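PDB 2ZQM: prefoldin beta subunit 1 from Thermococcus sp., which acts as a molecular chaperone that stabilises a range of proteins and seems to fulfil an ATP-independent, HSP70-like function in archaeal de novo protein folding. Local coordinates for residues L96-K99 / L100-T104. Residues are numbered along the deposited sequence; the frame is centred on the assembly and turned at random.
Sequences LNEK and LKELT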
loop_
_atom_site.group_PDB
_atom_site.type_symbol
_atom_site.label_atom_id
_atom_site.label_comp_id
_atom_site.label_asym_id
_atom_site.label_seq_id
_atom_site.Cartn_x
_atom_site.Cartn_y
_atom_site.Cartn_z
ATOM N N LEU A 96 -21.947 18.327 -3.231
ATOM C CA LEU A 96 -21.292 18.222 -4.531
ATOM C C LEU A 96 -22.247 17.748 -5.607
ATOM O O LEU A 96 -22.197 18.232 -6.737
ATOM C CB LEU A 96 -20.081 17.295 -4.457
ATOM C CG LEU A 96 -18.765 18.019 -4.168
ATOM C CD1 LEU A 96 -17.696 17.017 -3.740
ATOM C CD2 LEU A 96 -18.350 18.807 -5.420
ATOM N N ASN A 97 -23.123 16.811 -5.260
ATOM C CA ASN A 97 -24.085 16.320 -6.232
ATOM C C ASN A 97 -25.011 17.444 -6.665
ATOM O O ASN A 97 -25.392 17.525 -7.831
ATOM C CB ASN A 97 -24.912 15.171 -5.652
ATOM C CG ASN A 97 -24.129 13.882 -5.570
ATOM O OD1 ASN A 97 -23.340 13.575 -6.457
ATOM N ND2 ASN A 97 -24.355 13.113 -4.515
ATOM N N GLU A 98 -25.376 18.312 -5.727
ATOM C CA GLU A 98 -26.263 19.419 -6.053
ATOM C C GLU A 98 -25.552 20.435 -6.936
ATOM O O GLU A 98 -26.153 20.996 -7.851
ATOM C CB GLU A 98 -26.775 20.093 -4.780
ATOM C CG GLU A 98 -27.751 21.254 -5.018
ATOM C CD GLU A 98 -28.965 20.862 -5.867
ATOM O OE1 GLU A 98 -29.524 19.763 -5.653
ATOM O OE2 GLU A 98 -29.368 21.660 -6.741
ATOM N N LYS A 99 -24.280 20.694 -6.668
ATOM C CA LYS A 99 -23.553 21.645 -7.509
ATOM C C LYS A 99 -23.411 21.088 -8.919
ATOM O O LYS A 99 -23.528 21.831 -9.900
ATOM C CB LYS A 99 -22.171 21.937 -6.938
ATOM C CG LYS A 99 -22.198 22.672 -5.610
ATOM C CD LYS A 99 -20.798 22.770 -5.049
ATOM C CE LYS A 99 -20.748 23.636 -3.817
ATOM N NZ LYS A 99 -19.339 23.734 -3.350
ATOM N N LEU A 100 -23.158 19.782 -9.021
ATOM C CA LEU A 100 -23.020 19.129 -10.321
ATOM C C LEU A 100 -24.343 19.183 -11.079
ATOM O O LEU A 100 -24.367 19.383 -12.296
ATOM C CB LEU A 100 -22.568 17.673 -10.146
ATOM C CG LEU A 100 -21.088 17.495 -9.767
ATOM C CD1 LEU A 100 -20.827 16.065 -9.287
ATOM C CD2 LEU A 100 -20.224 17.838 -10.966
ATOM N N LYS A 101 -25.444 19.012 -10.353
ATOM C CA LYS A 101 -26.780 19.058 -10.952
ATOM C C LYS A 101 -27.059 20.462 -11.488
ATOM O O LYS A 101 -27.469 20.644 -12.637
ATOM C CB LYS A 101 -27.831 18.692 -9.898
ATOM C CG LYS A 101 -29.278 18.862 -10.349
ATOM C CD LYS A 101 -30.250 18.454 -9.236
ATOM C CE LYS A 101 -31.705 18.690 -9.636
ATOM N NZ LYS A 101 -32.683 18.301 -8.572
ATOM N N GLU A 102 -26.838 21.458 -10.644
ATOM C CA GLU A 102 -27.076 22.832 -11.037
ATOM C C GLU A 102 -26.156 23.311 -12.158
ATOM O O GLU A 102 -26.596 24.012 -13.068
ATOM C CB GLU A 102 -26.951 23.739 -9.821
ATOM C CG GLU A 102 -28.096 23.560 -8.830
ATOM C CD GLU A 102 -27.928 24.406 -7.588
ATOM O OE1 GLU A 102 -27.185 25.412 -7.654
ATOM O OE2 GLU A 102 -28.545 24.073 -6.550
ATOM N N LEU A 103 -24.885 22.935 -12.116
ATOM C CA LEU A 103 -23.978 23.381 -13.166
ATOM C C LEU A 103 -24.287 22.666 -14.485
ATOM O O LEU A 103 -24.168 23.251 -15.562
ATOM C CB LEU A 103 -22.517 23.147 -12.753
ATOM C CG LEU A 103 -21.437 23.666 -13.712
ATOM C CD1 LEU A 103 -21.637 25.147 -14.021
ATOM C CD2 LEU A 103 -20.066 23.433 -13.073
ATOM N N THR A 104 -24.686 21.403 -14.411
ATOM C CA THR A 104 -25.026 20.670 -15.624
ATOM C C THR A 104 -26.235 21.333 -16.288
ATOM O O THR A 104 -26.298 21.455 -17.511
ATOM C CB THR A 104 -25.361 19.202 -15.312
ATOM O OG1 THR A 104 -24.184 18.539 -14.834
ATOM C CG2 THR A 104 -25.858 18.484 -16.568
HETATM O O HOH W 1 -32.538 19.502 -6.381
#
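Glu98 and Glu102, one turn apart on the same helix, bring their carboxylates together: OE2 of Glu98 lies 2.6 Å from OE2 of Glu102. Two acid oxygens so close suggest that one of the groups probably holds a proton. The groups meet through one oxygen each, their carboxylate planes turned 58° apart. Glu98 sets out with CG anti to its backbone nitrogen (chi1 -178°) and then bends at chi2, which swings its carboxylate along the helix toward Glu102, whose own chain is extended beyond CG. The other oxygen, OE1 of Glu98, faces Lys101. Glu98 OE1 stands 4.5 Å from Lys101 NZ, too far for a salt bridge, and a water joins the two, giving a hydrogen to OE1 of Glu98 at 3.1 Å and accepting one from NZ of Lys101 over an unusually short distance. The aliphatic part of Lys101 also runs past the glutamate, with CD of Lys101 3.9 Å from OE1 of Glu98. The nearby ammonium may ease the crowding of negative charge. All this sits on helix 68-111, which pairs with helix 6-47 in the long coiled coil of a prefoldin beta subunit. Leu100 turns to that partner helix and packs on Tyr18 and Leu22, while Asn97 touches Leu22 and Thr104 meets Leu15. Backbone bonds keep the turn regular: the amides of Leu100, Lys101, Glu102 and Leu103 donate to the carbonyls of Leu96, Asn97, Glu98 and Lys99. Leu100 O in turn accepts twice from Thr104, one turn further along: from its amide and from its hydroxyl OG1 at 2.7 Å, which arrive from opposite faces of the carbonyl plane and tie the threonine side chain back to the helix.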